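Local coordinates for protein leucine aminopeptidase 2, chloroplastic (Streptomyces sp. BC16019, PDB 5LHK) that probably removes unsubstituted N-terminal amino acids from peptides, as a manganese-binding metalloaminopeptidase of the M17 family, at residues Thr244-Asp249 and Pro304-Gly309; Ala388-Asp393 and Trp458-Ile463. One frame throughout, in Å; residues are numbered along the deposited sequence.

Interaction 1 (Thr244-Asp249 and Pro304-Gly309); sequences TYDPPD and PLRVRG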
ATOM      1  N   THR A 244     -45.924   5.433  -9.105  1.00 31.83           N
ATOM      2  CA  THR A 244     -46.880   4.336  -9.198  1.00 33.50           C
ATOM      3  C   THR A 244     -47.464   4.217 -10.604  1.00 29.68           C
ATOM      4  O   THR A 244     -48.001   5.181 -11.146  1.00 26.63           O
ATOM      5  CB  THR A 244     -47.981   4.475  -8.135  1.00 34.52           C
ATOM      6  OG1 THR A 244     -47.367   4.647  -6.857  1.00 36.12           O
ATOM      7  CG2 THR A 244     -48.846   3.243  -8.084  1.00 32.91           C
ATOM      8  N   TYR A 245     -47.305   3.026 -11.183  1.00 28.52           N
ATOM      9  CA  TYR A 245     -48.046   2.598 -12.354  1.00 30.37           C
ATOM     10  C   TYR A 245     -49.284   1.839 -11.875  1.00 32.20           C
ATOM     11  O   TYR A 245     -49.170   0.798 -11.232  1.00 31.21           O
ATOM     12  CB  TYR A 245     -47.188   1.711 -13.250  1.00 29.62           C
ATOM     13  CG  TYR A 245     -47.950   1.036 -14.369  1.00 30.98           C
ATOM     14  CD1 TYR A 245     -48.462   1.765 -15.439  1.00 33.19           C
ATOM     15  CD2 TYR A 245     -48.161  -0.338 -14.356  1.00 30.64           C
ATOM     16  CE1 TYR A 245     -49.167   1.138 -16.472  1.00 23.16           C
ATOM     17  CE2 TYR A 245     -48.860  -0.973 -15.369  1.00 34.41           C
ATOM     18  CZ  TYR A 245     -49.362  -0.237 -16.427  1.00 32.70           C
ATOM     19  OH  TYR A 245     -50.046  -0.886 -17.437  1.00 35.08           O
ATOM     20  N   ASP A 246     -50.457   2.358 -12.204  1.00 35.30           N
ATOM     21  CA  ASP A 246     -51.703   1.866 -11.629  1.00 42.39           C
ATOM     22  C   ASP A 246     -52.784   1.822 -12.703  1.00 42.40           C
ATOM     23  O   ASP A 246     -53.686   2.640 -12.674  1.00 45.21           O
ATOM     24  CB  ASP A 246     -52.123   2.777 -10.458  1.00 47.17           C
ATOM     25  CG  ASP A 246     -53.123   2.119  -9.516  1.00 52.05           C
ATOM     26  OD1 ASP A 246     -53.754   1.103  -9.874  1.00 53.44           O
ATOM     27  OD2 ASP A 246     -53.270   2.611  -8.381  1.00 59.47           O
ATOM     28  N   PRO A 247     -52.716   0.845 -13.635  1.00 47.65           N
ATOM     29  CA  PRO A 247     -53.699   0.758 -14.726  1.00 53.04           C
ATOM     30  C   PRO A 247     -55.100   0.338 -14.230  1.00 56.98           C
ATOM     31  O   PRO A 247     -55.218  -0.219 -13.143  1.00 54.50           O
ATOM     32  CB  PRO A 247     -53.111  -0.333 -15.615  1.00 53.89           C
ATOM     33  CG  PRO A 247     -52.473  -1.262 -14.639  1.00 49.03           C
ATOM     34  CD  PRO A 247     -51.924  -0.395 -13.540  1.00 48.17           C
ATOM     35  N   PRO A 248     -56.158   0.605 -15.017  1.00 61.39           N
ATOM     36  CA  PRO A 248     -57.517   0.201 -14.566  1.00 59.56           C
ATOM     37  C   PRO A 248     -57.693  -1.332 -14.448  1.00 61.01           C
ATOM     38  O   PRO A 248     -58.308  -1.806 -13.485  1.00 60.83           O
ATOM     39  CB  PRO A 248     -58.445   0.808 -15.631  1.00 53.22           C
ATOM     40  CG  PRO A 248     -57.580   1.022 -16.831  1.00 54.21           C
ATOM     41  CD  PRO A 248     -56.185   1.284 -16.328  1.00 57.40           C
ATOM     42  N   ASP A 249     -57.154  -2.070 -15.423  1.00 64.23           N
ATOM     43  CA  ASP A 249     -56.979  -3.530 -15.352  1.00 60.85           C
ATOM     44  C   ASP A 249     -56.669  -4.018 -13.920  1.00 59.86           C
ATOM     45  O   ASP A 249     -55.648  -4.665 -13.647  1.00 60.43           O
ATOM     46  CB  ASP A 249     -55.841  -3.960 -16.321  1.00 63.32           C
ATOM     47  CG  ASP A 249     -56.309  -4.154 -17.764  1.00 71.52           C
ATOM     48  OD1 ASP A 249     -57.535  -4.139 -18.047  1.00 77.45           O
ATOM     49  OD2 ASP A 249     -55.414  -4.341 -18.623  1.00 79.79           O
ATOM     50  N   PRO A 304     -51.212  -5.666 -16.927  1.00 46.34           N
ATOM     51  CA  PRO A 304     -52.266  -5.596 -15.918  1.00 47.84           C
ATOM     52  C   PRO A 304     -51.734  -5.894 -14.506  1.00 46.36           C
ATOM     53  O   PRO A 304     -52.034  -6.935 -13.923  1.00 44.34           O
ATOM     54  CB  PRO A 304     -53.271  -6.659 -16.402  1.00 50.31           C
ATOM     55  CG  PRO A 304     -52.415  -7.698 -17.039  1.00 49.86           C
ATOM     56  CD  PRO A 304     -51.252  -6.954 -17.657  1.00 49.13           C
ATOM     57  N   LEU A 305     -50.931  -4.981 -13.969  1.00 42.89           N
ATOM     58  CA  LEU A 305     -50.460  -5.085 -12.597  1.00 40.85           C
ATOM     59  C   LEU A 305     -50.061  -3.717 -12.071  1.00 36.31           C
ATOM     60  O   LEU A 305     -49.636  -2.845 -12.830  1.00 35.76           O
ATOM     61  CB  LEU A 305     -49.307  -6.101 -12.457  1.00 45.08           C
ATOM     62  CG  LEU A 305     -47.846  -5.661 -12.603  1.00 46.69           C
ATOM     63  CD1 LEU A 305     -46.882  -6.786 -12.261  1.00 40.54           C
ATOM     64  CD2 LEU A 305     -47.579  -5.147 -14.013  1.00 56.03           C
ATOM     65  N   ARG A 306     -50.212  -3.537 -10.767  1.00 32.98           N
ATOM     66  CA  ARG A 306     -49.858  -2.297 -10.123  1.00 34.22           C
ATOM     67  C   ARG A 306     -48.402  -2.421  -9.673  1.00 30.12           C
ATOM     68  O   ARG A 306     -48.006  -3.433  -9.088  1.00 27.52           O
ATOM     69  CB  ARG A 306     -50.799  -1.990  -8.954  1.00 37.89           C
ATOM     70  CG  ARG A 306     -50.381  -0.756  -8.175  1.00 45.19           C
ATOM     71  CD  ARG A 306     -51.534  -0.044  -7.507  1.00 52.85           C
ATOM     72  NE  ARG A 306     -52.057  -0.760  -6.350  1.00 60.47           N
ATOM     73  CZ  ARG A 306     -53.202  -1.447  -6.298  1.00 70.22           C
ATOM     74  NH1 ARG A 306     -54.022  -1.553  -7.346  1.00 70.32           N
ATOM     75  NH2 ARG A 306     -53.538  -2.043  -5.157  1.00 79.14           N
ATOM     76  N   VAL A 307     -47.606  -1.402  -9.987  1.00 27.63           N
ATOM     77  CA  VAL A 307     -46.189  -1.398  -9.651  1.00 27.25           C
ATOM     78  C   VAL A 307     -45.827  -0.047  -9.042  1.00 25.73           C
ATOM     79  O   VAL A 307     -46.080   0.989  -9.657  1.00 24.42           O
ATOM     80  CB  VAL A 307     -45.294  -1.679 -10.887  1.00 26.80           C
ATOM     81  CG1 VAL A 307     -43.839  -1.827 -10.468  1.00 25.27           C
ATOM     82  CG2 VAL A 307     -45.741  -2.946 -11.622  1.00 26.79           C
ATOM     83  N   ARG A 308     -45.254  -0.069  -7.838  1.00 25.47           N
ATOM     84  CA  ARG A 308     -44.787   1.144  -7.164  1.00 27.98           C
ATOM     85  C   ARG A 308     -43.265   1.149  -7.141  1.00 25.75           C
ATOM     86  O   ARG A 308     -42.651   0.149  -6.808  1.00 30.78           O
ATOM     87  CB  ARG A 308     -45.346   1.277  -5.727  1.00 34.76           C
ATOM     88  CG  ARG A 308     -44.987   2.629  -5.065  1.00 42.68           C
ATOM     89  CD  ARG A 308     -45.781   2.997  -3.803  1.00 48.40           C
ATOM     90  NE  ARG A 308     -47.219   3.166  -4.063  1.00 55.31           N
ATOM     91  CZ  ARG A 308     -48.167   2.222  -3.930  1.00 55.32           C
ATOM     92  NH1 ARG A 308     -47.884   0.969  -3.529  1.00 51.22           N
ATOM     93  NH2 ARG A 308     -49.433   2.535  -4.218  1.00 52.17           N
ATOM     94  N   GLY A 309     -42.674   2.275  -7.519  1.00 22.17           N
ATOM     95  CA  GLY A 309     -41.244   2.513  -7.418  1.00 20.84           C
ATOM     96  C   GLY A 309     -40.964   3.351  -6.181  1.00 21.26           C
ATOM     97  O   GLY A 309     -41.702   4.288  -5.893  1.00 21.80           O
TER
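V307 meets the ring of Y245 at its edge, with CG2 near the ring plane and 4.5 Å from CD2, whereas the carbonyl O of L305 approaches the same ring obliquely, 3.2 Å from CE2. One face of the ring carries P247 of its own segment, whose CD sits offset toward the rim and also touches L305 O at 3.4 Å. With CG anti to the backbone N (chi1 170°), Y245 lays its ring alongside the partner segment; its OH is hydrogen-bonded to L303 O, and L298 and P299 of helix 286-301 pack against the side chain. The flat groups of D246 and R306 meet more loosely. The two side chains run side by side with their carboxylate and guanidinium planes 43° apart; OD1 of D246 lies at the guanidinium edge, in a long salt bridge of 3.7 Å to NH1 of R306, while its OD2 rests 3.3 Å from R306 CD. The strands themselves pair antiparallel at the end of strand 239-245 and the start of strand 306-316: Y245 N donates to V307 O (2.8 Å) and V307 N returns the bond to Y245 O (3.0 Å). T244 and R308 form the neighbouring non-hydrogen-bonded pair. The contact thus rests on two backbone bonds and on the tyrosine, tied at its hydroxyl and packed on its ring, while the long, partly exposed ion pair probably adds little strength.

Interaction 2 (Ala388-Asp393 and Trp458-Ile463); sequences ALFTPD and WAHLDI
L389 and L461 fit side by side, CD1 of one against CD1 of the other at 3.7 Å, and the CB of A459 packs against the same L389 methyl. On the other face of the sheet, CD1 of F390 reaches CD2 of H460 at 3.6 Å; their rings are near parallel, 22° apart, but slid so far that they barely overlap. A445 of helix 440-449 packs on both, and ND1 of H460 is hydrogen-bonded to OD1 of D370. Next along this face the single methyl of A388 lies against CB of D462 at 4.2 Å, and OD1 of D462 accepts from the backbone N of L374 and T375. Strands 386-390 and 458-462 are antiparallel neighbours in the large mixed sheet of the M17 catalytic domain, and two reciprocal backbone pairs, A388 with D462 and F390 with H460, join them. Past the last pair, T391 takes over: with OG1 anti to its own N (chi1 176°), the hydroxyl donates to W458 O at 2.6 Å and accepts from D393 N at 3.0 Å, closing an ST turn. A valine here would probably leave W458 O without this donor and D393 N without its acceptor, so that the turn into helix 394-407 could relax. Beyond it P392 crosses W458 at about a right angle, its CD set 3.8 Å from CE3 of the indole.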
ATOM      1  N   ALA A 388     -25.669 -10.223  -9.105  1.00 20.55           N
ATOM      2  CA  ALA A 388     -26.048 -11.205  -8.092  1.00 20.88           C
ATOM      3  C   ALA A 388     -27.534 -11.090  -7.765  1.00 22.80           C
ATOM      4  O   ALA A 388     -28.054  -9.980  -7.619  1.00 22.74           O
ATOM      5  CB  ALA A 388     -25.214 -11.027  -6.842  1.00 19.86           C
ATOM      6  N   LEU A 389     -28.202 -12.249  -7.673  1.00 23.21           N
ATOM      7  CA  LEU A 389     -29.603 -12.342  -7.272  1.00 21.01           C
ATOM      8  C   LEU A 389     -29.691 -13.046  -5.915  1.00 20.58           C
ATOM      9  O   LEU A 389     -29.113 -14.136  -5.729  1.00 19.70           O
ATOM     10  CB  LEU A 389     -30.398 -13.138  -8.307  1.00 20.21           C
ATOM     11  CG  LEU A 389     -31.783 -13.632  -7.878  1.00 21.87           C
ATOM     12  CD1 LEU A 389     -32.714 -12.451  -7.612  1.00 23.06           C
ATOM     13  CD2 LEU A 389     -32.358 -14.572  -8.917  1.00 20.98           C
ATOM     14  N   PHE A 390     -30.417 -12.423  -4.986  1.00 20.88           N
ATOM     15  CA  PHE A 390     -30.732 -13.020  -3.698  1.00 20.22           C
ATOM     16  C   PHE A 390     -32.242 -13.047  -3.512  1.00 21.36           C
ATOM     17  O   PHE A 390     -32.928 -12.050  -3.766  1.00 20.59           O
ATOM     18  CB  PHE A 390     -30.132 -12.212  -2.554  1.00 19.68           C
ATOM     19  CG  PHE A 390     -28.641 -12.293  -2.455  1.00 19.72           C
ATOM     20  CD1 PHE A 390     -27.834 -11.392  -3.136  1.00 19.55           C
ATOM     21  CD2 PHE A 390     -28.041 -13.243  -1.639  1.00 20.28           C
ATOM     22  CE1 PHE A 390     -26.451 -11.459  -3.026  1.00 20.33           C
ATOM     23  CE2 PHE A 390     -26.666 -13.309  -1.515  1.00 20.56           C
ATOM     24  CZ  PHE A 390     -25.868 -12.421  -2.210  1.00 21.36           C
ATOM     25  N   THR A 391     -32.746 -14.198  -3.063  1.00 21.67           N
ATOM     26  CA  THR A 391     -34.126 -14.318  -2.586  1.00 20.83           C
ATOM     27  C   THR A 391     -34.278 -15.633  -1.820  1.00 21.56           C
ATOM     28  O   THR A 391     -33.680 -16.629  -2.205  1.00 22.15           O
ATOM     29  CB  THR A 391     -35.158 -14.259  -3.739  1.00 20.79           C
ATOM     30  OG1 THR A 391     -36.484 -14.472  -3.221  1.00 21.22           O
ATOM     31  CG2 THR A 391     -34.870 -15.314  -4.821  1.00 20.49           C
ATOM     32  N   PRO A 392     -35.075 -15.648  -0.734  1.00 22.51           N
ATOM     33  CA  PRO A 392     -35.411 -16.951  -0.117  1.00 22.76           C
ATOM     34  C   PRO A 392     -36.491 -17.732  -0.867  1.00 24.12           C
ATOM     35  O   PRO A 392     -36.711 -18.903  -0.574  1.00 25.33           O
ATOM     36  CB  PRO A 392     -35.899 -16.565   1.276  1.00 23.58           C
ATOM     37  CG  PRO A 392     -36.408 -15.170   1.126  1.00 24.67           C
ATOM     38  CD  PRO A 392     -35.607 -14.512   0.039  1.00 22.80           C
ATOM     39  N   ASP A 393     -37.147 -17.086  -1.827  1.00 23.87           N
ATOM     40  CA  ASP A 393     -38.265 -17.655  -2.556  1.00 26.91           C
ATOM     41  C   ASP A 393     -37.790 -18.304  -3.870  1.00 25.32           C
ATOM     42  O   ASP A 393     -37.440 -17.619  -4.829  1.00 22.79           O
ATOM     43  CB  ASP A 393     -39.277 -16.536  -2.817  1.00 30.25           C
ATOM     44  CG  ASP A 393     -40.620 -17.046  -3.269  1.00 34.42           C
ATOM     45  OD1 ASP A 393     -40.667 -17.985  -4.081  1.00 32.99           O
ATOM     46  OD2 ASP A 393     -41.636 -16.489  -2.811  1.00 37.78           O
ATOM     47  N   TRP A 458     -39.595 -11.379  -1.465  1.00 25.15           N
ATOM     48  CA  TRP A 458     -38.619 -10.339  -1.739  1.00 23.67           C
ATOM     49  C   TRP A 458     -37.462 -10.874  -2.568  1.00 22.05           C
ATOM     50  O   TRP A 458     -37.035 -12.019  -2.385  1.00 20.85           O
ATOM     51  CB  TRP A 458     -38.136  -9.740  -0.413  1.00 23.97           C
ATOM     52  CG  TRP A 458     -36.808  -9.036  -0.443  1.00 24.45           C
ATOM     53  CD1 TRP A 458     -36.553  -7.782  -0.919  1.00 26.05           C
ATOM     54  CD2 TRP A 458     -35.563  -9.544   0.042  1.00 24.69           C
ATOM     55  NE1 TRP A 458     -35.222  -7.476  -0.760  1.00 26.66           N
ATOM     56  CE2 TRP A 458     -34.593  -8.542  -0.166  1.00 25.04           C
ATOM     57  CE3 TRP A 458     -35.172 -10.750   0.639  1.00 25.62           C
ATOM     58  CZ2 TRP A 458     -33.252  -8.711   0.202  1.00 22.19           C
ATOM     59  CZ3 TRP A 458     -33.842 -10.917   1.001  1.00 21.67           C
ATOM     60  CH2 TRP A 458     -32.899  -9.905   0.774  1.00 21.13           C
ATOM     61  N   ALA A 459     -36.974 -10.048  -3.493  1.00 20.92           N
ATOM     62  CA  ALA A 459     -35.748 -10.361  -4.223  1.00 21.16           C
ATOM     63  C   ALA A 459     -34.847  -9.143  -4.241  1.00 22.03           C
ATOM     64  O   ALA A 459     -35.334  -8.015  -4.277  1.00 22.93           O
ATOM     65  CB  ALA A 459     -36.049 -10.831  -5.634  1.00 20.09           C
ATOM     66  N   HIS A 460     -33.535  -9.395  -4.217  1.00 21.53           N
ATOM     67  CA  HIS A 460     -32.521  -8.347  -4.197  1.00 20.64           C
ATOM     68  C   HIS A 460     -31.558  -8.570  -5.351  1.00 20.20           C
ATOM     69  O   HIS A 460     -31.023  -9.669  -5.502  1.00 18.79           O
ATOM     70  CB  HIS A 460     -31.800  -8.392  -2.852  1.00 21.07           C
ATOM     71  CG  HIS A 460     -30.462  -7.721  -2.831  1.00 20.93           C
ATOM     72  ND1 HIS A 460     -30.273  -6.422  -3.239  1.00 21.89           N
ATOM     73  CD2 HIS A 460     -29.257  -8.159  -2.400  1.00 19.85           C
ATOM     74  CE1 HIS A 460     -29.007  -6.088  -3.074  1.00 20.12           C
ATOM     75  NE2 HIS A 460     -28.369  -7.124  -2.568  1.00 19.40           N
ATOM     76  N   LEU A 461     -31.358  -7.525  -6.157  1.00 19.24           N
ATOM     77  CA  LEU A 461     -30.494  -7.568  -7.325  1.00 19.92           C
ATOM     78  C   LEU A 461     -29.328  -6.624  -7.090  1.00 20.37           C
ATOM     79  O   LEU A 461     -29.519  -5.410  -7.021  1.00 21.94           O
ATOM     80  CB  LEU A 461     -31.252  -7.131  -8.576  1.00 22.47           C
ATOM     81  CG  LEU A 461     -32.124  -8.148  -9.306  1.00 23.85           C
ATOM     82  CD1 LEU A 461     -33.066  -8.847  -8.360  1.00 27.77           C
ATOM     83  CD2 LEU A 461     -32.898  -7.452 -10.426  1.00 21.30           C
ATOM     84  N   ASP A 462     -28.127  -7.191  -6.966  1.00 20.89           N
ATOM     85  CA  ASP A 462     -26.901  -6.430  -6.743  1.00 19.10           C
ATOM     86  C   ASP A 462     -26.167  -6.373  -8.073  1.00 19.78           C
ATOM     87  O   ASP A 462     -25.702  -7.389  -8.562  1.00 19.33           O
ATOM     88  CB  ASP A 462     -26.056  -7.114  -5.673  1.00 18.40           C
ATOM     89  CG  ASP A 462     -24.884  -6.268  -5.194  1.00 19.29           C
ATOM     90  OD1 ASP A 462     -24.476  -5.274  -5.852  1.00 21.12           O
ATOM     91  OD2 ASP A 462     -24.358  -6.625  -4.124  1.00 20.57           O
ATOM     92  N   ILE A 463     -26.050  -5.173  -8.631  1.00 21.47           N
ATOM     93  CA  ILE A 463     -25.651  -4.969 -10.024  1.00 21.13           C
ATOM     94  C   ILE A 463     -24.514  -3.961 -10.157  1.00 20.25           C
ATOM     95  O   ILE A 463     -24.350  -3.348 -11.217  1.00 21.52           O
ATOM     96  CB  ILE A 463     -26.857  -4.490 -10.870  1.00 23.13           C
ATOM     97  CG1 ILE A 463     -27.383  -3.110 -10.407  1.00 23.29           C
ATOM     98  CG2 ILE A 463     -27.983  -5.504 -10.793  1.00 25.61           C
ATOM     99  CD1 ILE A 463     -28.287  -2.428 -11.409  1.00 23.96           C
TER

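Both contacts are antiparallel pairings in the same large sheet of the catalytic domain, yet they share no strand, and their centres lie 22 Å apart. Interaction 1, its centre about 20 Å from that of the chain, is partly buried: its tyrosine and valine face helix 286-301, while charged and proline residues occupy its more exposed parts. Interaction 2, its centre about 14 Å from that of the chain, is almost wholly buried between helices 394-407 and 440-449. There a longer ladder, apolar contacts and bonded polar side chains replace the loose ion pair. It also approaches the metal site, the D462 side chain lying about 9 Å from a bound manganese; interaction 1 is remote from it.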